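Local coordinates for protein peptidyl tryptophan dihydroxylase (Pseudomonas putida, PDB 7CTQ) that uses bound FAD as a flavoprotein monooxygenase to dihydroxylate a peptidyl tryptophan, a step essential for making the tryptophylquinone cofactor of quinohemoprotein amine dehydrogenase, at residues V31-W37 and V107-R113; D136-A141 and Q255-V260. All blocks are in the same frame, centred on the assembly; numbering follows the deposited sequence.

Contact 1: residues V31-W37 and V107-R113; sequences VTVVSEW and VSVVEGR. With FAD (flavin-adenine dinucleotide), chain C.
Val107 meets Val31 and Val33 beside two parallel strands of the Rossmann-type FAD-binding fold. Its CG1 lies 3.6 Å from Val33 CG2, on the face covered by helices 15-27 and 91-104, where compact branched residues suit a strand. At Ser108 the backbone works both ways: its N bonds to Val31 O, and its O receives Val33 N at 2.7 Å, almost straight. Small hydroxyl residues fit here, for Ser108 and Thr32 are bridge partners on the face they share with Val34 and Val110, and Ser108 is exposed. Val109 turns back to the helix side, touching Arg99. Val110 N then bonds to Val33 O at 2.8 Å, while its CG2 meets Thr32 CG2. Glu111, bent at chi2 (-81°), brings OE1 to Trp37 N beyond the end of strand 31-35, accepting it on the anti side at 2.8 Å. Gly112 N reaches Ser35 O at 3.0 Å from above the carbonyl plane; its positive phi (145°) suits glycine, and its O approaches the adenine at C2A. Arg113 runs alongside Glu36, whose N comes within 3.3 Å of FAD N3A. Arg113 pairs with Asp128 and Glu36 with Arg39; carboxylate and guanidinium planes stand 58° apart, and Glu36 OE1 lies 3.1 Å from Arg113 CB.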
loop_
_atom_site.group_PDB
_atom_site.type_symbol
_atom_site.label_atom_id
_atom_site.label_comp_id
_atom_site.label_asym_id
_atom_site.label_seq_id
_atom_site.Cartn_x
_atom_site.Cartn_y
_atom_site.Cartn_z
ATOM N N VAL A 31 16.890 15.336 5.119
ATOM C CA VAL A 31 15.854 14.984 4.152
ATOM C C VAL A 31 15.013 16.210 3.832
ATOM O O VAL A 31 14.615 16.950 4.736
ATOM C CB VAL A 31 14.941 13.858 4.686
ATOM C CG1 VAL A 31 13.876 13.497 3.659
ATOM C CG2 VAL A 31 15.760 12.635 5.096
ATOM N N THR A 32 14.715 16.399 2.546
ATOM C CA THR A 32 13.795 17.429 2.073
ATOM C C THR A 32 12.655 16.770 1.308
ATOM O O THR A 32 12.892 15.897 0.468
ATOM C CB THR A 32 14.516 18.442 1.170
ATOM O OG1 THR A 32 15.516 19.141 1.923
ATOM C CG2 THR A 32 13.528 19.444 0.578
ATOM N N VAL A 33 11.427 17.188 1.589
ATOM C CA VAL A 33 10.246 16.675 0.902
ATOM C C VAL A 33 9.625 17.804 0.095
ATOM O O VAL A 33 9.488 18.928 0.587
ATOM C CB VAL A 33 9.224 16.082 1.894
ATOM C CG1 VAL A 33 7.925 15.730 1.190
ATOM C CG2 VAL A 33 9.799 14.851 2.580
ATOM N N VAL A 34 9.259 17.504 -1.150
ATOM C CA VAL A 34 8.529 18.418 -2.021
ATOM C C VAL A 34 7.167 17.806 -2.297
ATOM O O VAL A 34 7.080 16.615 -2.619
ATOM C CB VAL A 34 9.275 18.670 -3.343
ATOM C CG1 VAL A 34 8.542 19.712 -4.178
ATOM C CG2 VAL A 34 10.705 19.086 -3.074
ATOM N N SER A 35 6.113 18.612 -2.190
ATOM C CA SER A 35 4.774 18.095 -2.448
ATOM C C SER A 35 3.805 19.255 -2.597
ATOM O O SER A 35 4.077 20.378 -2.162
ATOM C CB SER A 35 4.303 17.156 -1.336
ATOM O OG SER A 35 2.909 16.915 -1.418
ATOM N N GLU A 36 2.662 18.957 -3.206
ATOM C CA GLU A 36 1.626 19.946 -3.455
ATOM C C GLU A 36 0.654 19.994 -2.280
ATOM O O GLU A 36 0.347 18.969 -1.664
ATOM C CB GLU A 36 0.884 19.630 -4.755
ATOM C CG GLU A 36 -0.344 20.491 -5.007
ATOM C CD GLU A 36 -0.592 20.733 -6.480
ATOM O OE1 GLU A 36 0.383 20.683 -7.259
ATOM O OE2 GLU A 36 -1.758 20.973 -6.861
ATOM N N TRP A 37 0.163 21.206 -1.992
ATOM C CA TRP A 37 -0.581 21.471 -0.761
ATOM C C TRP A 37 -1.777 20.538 -0.602
ATOM O O TRP A 37 -1.915 19.856 0.423
ATOM C CB TRP A 37 -1.035 22.934 -0.747
ATOM C CG TRP A 37 -1.523 23.448 0.581
ATOM C CD1 TRP A 37 -1.929 22.709 1.658
ATOM C CD2 TRP A 37 -1.648 24.823 0.972
ATOM N NE1 TRP A 37 -2.309 23.538 2.686
ATOM C CE2 TRP A 37 -2.141 24.840 2.293
ATOM C CE3 TRP A 37 -1.388 26.041 0.331
ATOM C CZ2 TRP A 37 -2.380 26.028 2.985
ATOM C CZ3 TRP A 37 -1.628 27.219 1.020
ATOM C CH2 TRP A 37 -2.118 27.203 2.334
ATOM N N VAL A 107 12.348 17.658 8.905
ATOM C CA VAL A 107 12.291 17.499 7.457
ATOM C C VAL A 107 11.853 18.821 6.845
ATOM O O VAL A 107 10.835 19.392 7.255
ATOM C CB VAL A 107 11.333 16.366 7.047
ATOM C CG1 VAL A 107 11.211 16.298 5.525
ATOM C CG2 VAL A 107 11.789 15.023 7.632
ATOM N N SER A 108 12.618 19.300 5.862
ATOM C CA SER A 108 12.203 20.451 5.069
ATOM C C SER A 108 11.015 20.068 4.197
ATOM O O SER A 108 11.032 19.023 3.541
ATOM C CB SER A 108 13.354 20.944 4.191
ATOM O OG SER A 108 14.607 20.819 4.846
ATOM N N VAL A 109 9.985 20.906 4.188
ATOM C CA VAL A 109 8.776 20.665 3.392
ATOM C C VAL A 109 8.633 21.837 2.431
ATOM O O VAL A 109 8.050 22.872 2.765
ATOM C CB VAL A 109 7.522 20.497 4.252
ATOM C CG1 VAL A 109 6.351 20.020 3.401
ATOM C CG2 VAL A 109 7.792 19.523 5.375
ATOM N N VAL A 110 9.159 21.669 1.220
ATOM C CA VAL A 110 9.077 22.674 0.166
ATOM C C VAL A 110 7.770 22.436 -0.582
ATOM O O VAL A 110 7.654 21.488 -1.358
ATOM C CB VAL A 110 10.280 22.603 -0.778
ATOM C CG1 VAL A 110 10.084 23.521 -1.975
ATOM C CG2 VAL A 110 11.575 22.914 -0.028
ATOM N N GLU A 111 6.776 23.291 -0.343
ATOM C CA GLU A 111 5.534 23.186 -1.096
ATOM C C GLU A 111 5.805 23.501 -2.563
ATOM O O GLU A 111 6.716 24.262 -2.899
ATOM C CB GLU A 111 4.458 24.114 -0.517
ATOM C CG GLU A 111 3.014 23.687 -0.838
ATOM C CD GLU A 111 2.536 24.084 -2.230
ATOM O OE1 GLU A 111 1.403 23.699 -2.592
ATOM O OE2 GLU A 111 3.260 24.814 -2.942
ATOM N N GLY A 112 5.036 22.870 -3.439
ATOM C CA GLY A 112 5.118 23.127 -4.867
ATOM C C GLY A 112 4.874 21.894 -5.714
ATOM O O GLY A 112 5.203 20.770 -5.336
ATOM N N ARG A 113 4.282 22.107 -6.889
ATOM C CA ARG A 113 4.113 21.028 -7.851
ATOM C C ARG A 113 5.408 20.822 -8.625
ATOM O O ARG A 113 6.033 21.787 -9.077
ATOM C CB ARG A 113 2.968 21.327 -8.819
ATOM C CG ARG A 113 2.936 20.377 -10.000
ATOM C CD ARG A 113 1.522 20.098 -10.474
ATOM N NE ARG A 113 1.027 21.168 -11.331
ATOM C CZ ARG A 113 -0.189 21.198 -11.866
ATOM N NH1 ARG A 113 -0.548 22.221 -12.632
ATOM N NH2 ARG A 113 -1.045 20.208 -11.638
HETATM P PA FAD C . -0.610 9.681 -1.946
HETATM O O1A FAD C . -1.321 9.530 -0.658
HETATM O O2A FAD C . -1.545 9.793 -3.141
HETATM O O5B FAD C . 0.415 10.853 -1.821
HETATM C C5B FAD C . 0.963 11.501 -2.985
HETATM C C4B FAD C . 1.232 12.930 -2.593
HETATM O O4B FAD C . 1.995 13.572 -3.640
HETATM C C3B FAD C . -0.006 13.802 -2.361
HETATM O O3B FAD C . 0.210 14.679 -1.258
HETATM C C2B FAD C . -0.159 14.545 -3.694
HETATM O O2B FAD C . -0.767 15.829 -3.558
HETATM C C1B FAD C . 1.307 14.719 -4.090
HETATM N N9A FAD C . 1.589 14.916 -5.505
HETATM C C8A FAD C . 0.997 14.334 -6.590
HETATM N N7A FAD C . 1.486 14.711 -7.747
HETATM C C5A FAD C . 2.451 15.636 -7.393
HETATM C C6A FAD C . 3.330 16.435 -8.153
HETATM N N6A FAD C . 3.381 16.424 -9.484
HETATM N N1A FAD C . 4.183 17.258 -7.488
HETATM C C2A FAD C . 4.141 17.276 -6.153
HETATM N N3A FAD C . 3.351 16.568 -5.337
HETATM C C4A FAD C . 2.529 15.763 -6.017
HETATM N N1 FAD C . -6.846 3.733 1.369
HETATM C C2 FAD C . -7.392 3.520 2.604
HETATM O O2 FAD C . -6.692 3.284 3.591
HETATM N N3 FAD C . -8.760 3.578 2.768
HETATM C C4 FAD C . -9.686 3.842 1.780
HETATM O O4 FAD C . -10.885 3.881 2.049
HETATM C C4X FAD C . -9.102 4.066 0.471
HETATM N N5 FAD C . -9.908 4.316 -0.526
HETATM C C5X FAD C . -9.351 4.528 -1.777
HETATM C C6 FAD C . -10.198 4.789 -2.855
HETATM C C7 FAD C . -9.689 4.993 -4.133
HETATM C C7M FAD C . -10.632 5.276 -5.273
HETATM C C8 FAD C . -8.302 4.932 -4.344
HETATM C C8M FAD C . -7.717 5.157 -5.713
HETATM C C9 FAD C . -7.454 4.677 -3.271
HETATM C C9A FAD C . -7.967 4.469 -1.996
HETATM N N10 FAD C . -7.131 4.215 -0.889
HETATM C C10 FAD C . -7.669 3.990 0.362
HETATM C "C1'" FAD C . -5.683 4.096 -1.070
HETATM C "C2'" FAD C . -4.890 5.292 -0.568
HETATM O "O2'" FAD C . -5.411 6.517 -1.083
HETATM C "C3'" FAD C . -3.440 5.120 -1.016
HETATM O "O3'" FAD C . -3.049 3.787 -0.708
HETATM C "C4'" FAD C . -2.430 6.069 -0.379
HETATM O "O4'" FAD C . -2.946 7.401 -0.300
HETATM C "C5'" FAD C . -1.127 6.057 -1.142
HETATM O "O5'" FAD C . -0.154 6.804 -0.396
HETATM P P FAD C . 1.028 7.522 -1.114
HETATM O O1P FAD C . 1.830 6.437 -1.849
HETATM O O2P FAD C . 1.781 8.382 -0.159
HETATM O O3P FAD C . 0.301 8.408 -2.213
#

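Contact 2: residues D136-A141 and Q255-V260; sequences DFLVEA and QDWIRV
With chi1 at -163° and chi2 at -78°, Phe137 lays its ring against the neighbouring strand, one face over the peptide between Asp256 and Trp257. Trp257 N sits 3.6 Å from Phe137 CZ, toward the rim, while Ile258 CG2 comes to the ring edge at 3.9 Å from Phe137 CE1. A flat ring suits this place because its face can lie on the peptide while its edge meets Ile258 CG2. Val139 continues the same face: its CG1 touches Ile258 CG2 and Val260 CG2, and Ala141 CB lies 3.6 Å from Val260 CG2, with helix 285-294 packing on Phe137, Val139 and Val260. On the other face Glu140 and Arg259 point the same way, joined by their aliphatic stems, CG to CG 3.6 Å. Their charged ends part: Glu140 pairs with Arg142, and Arg259 NE with Ala263 O. Between the faces runs a regular parallel ladder, Leu138 N to Asp256 O, Ile258 N to Leu138 O, Glu140 N to Ile258 O at 2.7 Å, and Val260 N to Glu140 O at 3.1 Å. Small Ala141 also belongs to the FAD pocket. Strand 257-259 thus completes one edge of the parallel sheet region of a Rossmann-type dinucleotide-binding domain.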
loop_
_atom_site.group_PDB
_atom_site.type_symbol
_atom_site.label_atom_id
_atom_site.label_comp_id
_atom_site.label_asym_id
_atom_site.label_seq_id
_atom_site.Cartn_x
_atom_site.Cartn_y
_atom_site.Cartn_z
ATOM N N ASP A 136 20.934 14.321 -4.914
ATOM C CA ASP A 136 21.814 13.179 -5.124
ATOM C C ASP A 136 21.039 11.870 -5.090
ATOM O O ASP A 136 21.453 10.895 -5.732
ATOM C CB ASP A 136 22.916 13.151 -4.068
ATOM C CG ASP A 136 23.915 14.279 -4.241
ATOM O OD1 ASP A 136 24.565 14.349 -5.310
ATOM O OD2 ASP A 136 24.035 15.101 -3.307
ATOM N N PHE A 137 19.930 11.838 -4.343
ATOM C CA PHE A 137 19.041 10.683 -4.264
ATOM C C PHE A 137 17.591 11.142 -4.255
ATOM O O PHE A 137 17.215 12.028 -3.478
ATOM C CB PHE A 137 19.308 9.827 -3.017
ATOM C CG PHE A 137 18.705 8.448 -3.107
ATOM C CD1 PHE A 137 17.347 8.252 -2.888
ATOM C CD2 PHE A 137 19.493 7.360 -3.457
ATOM C CE1 PHE A 137 16.787 6.976 -2.994
ATOM C CE2 PHE A 137 18.943 6.082 -3.564
ATOM C CZ PHE A 137 17.594 5.895 -3.339
ATOM N N LEU A 138 16.774 10.506 -5.088
ATOM C CA LEU A 138 15.373 10.859 -5.252
ATOM C C LEU A 138 14.467 9.736 -4.748
ATOM O O LEU A 138 14.592 8.590 -5.188
ATOM C CB LEU A 138 15.081 11.151 -6.725
ATOM C CG LEU A 138 13.679 11.673 -7.031
ATOM C CD1 LEU A 138 13.638 13.132 -6.669
ATOM C CD2 LEU A 138 13.333 11.467 -8.501
ATOM N N VAL A 139 13.541 10.065 -3.847
ATOM C CA VAL A 139 12.451 9.164 -3.481
ATOM C C VAL A 139 11.202 9.603 -4.237
ATOM O O VAL A 139 10.695 10.709 -4.022
ATOM C CB VAL A 139 12.196 9.157 -1.966
ATOM C CG1 VAL A 139 11.076 8.184 -1.619
ATOM C CG2 VAL A 139 13.470 8.848 -1.190
ATOM N N GLU A 140 10.694 8.733 -5.108
ATOM C CA GLU A 140 9.463 8.993 -5.851
ATOM C C GLU A 140 8.286 8.470 -5.041
ATOM O O GLU A 140 8.123 7.255 -4.866
ATOM C CB GLU A 140 9.506 8.336 -7.226
ATOM C CG GLU A 140 8.171 8.360 -7.923
ATOM C CD GLU A 140 7.735 9.770 -8.199
ATOM O OE1 GLU A 140 8.341 10.392 -9.094
ATOM O OE2 GLU A 140 6.806 10.256 -7.522
ATOM N N ALA A 141 7.466 9.387 -4.547
ATOM C CA ALA A 141 6.387 9.048 -3.638
ATOM C C ALA A 141 5.143 9.848 -3.974
ATOM O O ALA A 141 4.367 10.220 -3.088
ATOM C CB ALA A 141 6.800 9.285 -2.186
ATOM N N GLN A 255 19.941 3.168 -9.153
ATOM C CA GLN A 255 21.183 3.437 -8.433
ATOM C C GLN A 255 21.027 4.594 -7.454
ATOM O O GLN A 255 21.690 4.624 -6.412
ATOM C CB GLN A 255 22.304 3.743 -9.424
ATOM C CG GLN A 255 22.604 2.605 -10.367
ATOM C CD GLN A 255 23.001 1.345 -9.626
ATOM O OE1 GLN A 255 22.277 0.345 -9.642
ATOM N NE2 GLN A 255 24.160 1.385 -8.966
ATOM N N ASP A 256 20.151 5.538 -7.763
ATOM C CA ASP A 256 20.012 6.741 -6.955
ATOM C C ASP A 256 18.558 7.162 -6.853
ATOM O O ASP A 256 18.261 8.354 -6.728
ATOM C CB ASP A 256 20.853 7.900 -7.514
ATOM C CG ASP A 256 20.546 8.211 -8.981
ATOM O OD1 ASP A 256 19.484 7.796 -9.496
ATOM O OD2 ASP A 256 21.373 8.895 -9.626
ATOM N N TRP A 257 17.635 6.206 -6.916
ATOM C CA TRP A 257 16.230 6.550 -6.758
ATOM C C TRP A 257 15.458 5.329 -6.287
ATOM O O TRP A 257 15.922 4.189 -6.392
ATOM C CB TRP A 257 15.623 7.110 -8.052
ATOM C CG TRP A 257 15.576 6.153 -9.208
ATOM C CD1 TRP A 257 16.544 5.963 -10.153
ATOM C CD2 TRP A 257 14.497 5.268 -9.554
ATOM N NE1 TRP A 257 16.135 5.012 -11.061
ATOM C CE2 TRP A 257 14.886 4.568 -10.713
ATOM C CE3 TRP A 257 13.250 4.996 -8.991
ATOM C CZ2 TRP A 257 14.072 3.616 -11.317
ATOM C CZ3 TRP A 257 12.440 4.045 -9.594
ATOM C CH2 TRP A 257 12.857 3.366 -10.744
ATOM N N ILE A 258 14.267 5.588 -5.778
ATOM C CA ILE A 258 13.398 4.519 -5.309
ATOM C C ILE A 258 11.968 5.017 -5.412
ATOM O O ILE A 258 11.694 6.203 -5.210
ATOM C CB ILE A 258 13.777 4.082 -3.872
ATOM C CG1 ILE A 258 13.159 2.724 -3.537
ATOM C CG2 ILE A 258 13.374 5.134 -2.804
ATOM C CD1 ILE A 258 13.580 2.226 -2.180
ATOM N N ARG A 259 11.063 4.118 -5.778
ATOM C CA ARG A 259 9.636 4.368 -5.682
ATOM C C ARG A 259 9.068 3.702 -4.432
ATOM O O ARG A 259 9.420 2.563 -4.103
ATOM C CB ARG A 259 8.903 3.855 -6.928
ATOM C CG ARG A 259 8.921 4.839 -8.090
ATOM C CD ARG A 259 8.636 4.170 -9.413
ATOM N NE ARG A 259 7.229 4.272 -9.779
ATOM C CZ ARG A 259 6.762 5.064 -10.737
ATOM N NH1 ARG A 259 7.587 5.832 -11.428
ATOM N NH2 ARG A 259 5.466 5.080 -11.005
ATOM N N VAL A 260 8.169 4.415 -3.750
ATOM C CA VAL A 260 7.490 3.904 -2.568
ATOM C C VAL A 260 6.005 4.185 -2.693
ATOM O O VAL A 260 5.567 5.036 -3.472
ATOM C CB VAL A 260 8.035 4.498 -1.252
ATOM C CG1 VAL A 260 9.475 4.074 -1.041
ATOM C CG2 VAL A 260 7.904 6.027 -1.243
#

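Overall arrangement
Both contacts belong to one mixed sheet, in which strand 8-11 lies between them: it pairs with 31-35 of contact 1 on one side and with 137-140 of contact 2 on the other. The centres are 15 Å apart and the nearest atoms about 7 Å, so the two do not touch. Along the chain they come in series, with contact 1 complete before contact 2 begins. Five neighbouring strands, 108-119, 31-35, 8-11, 137-140 and 257-259, run parallel, the last of them supplied from far along the sequence. Contact 1 meets the adenine and ribose of FAD, while contact 2 reaches the cofactor through Ala141, so the ends of the strands in both contacts border one FAD site.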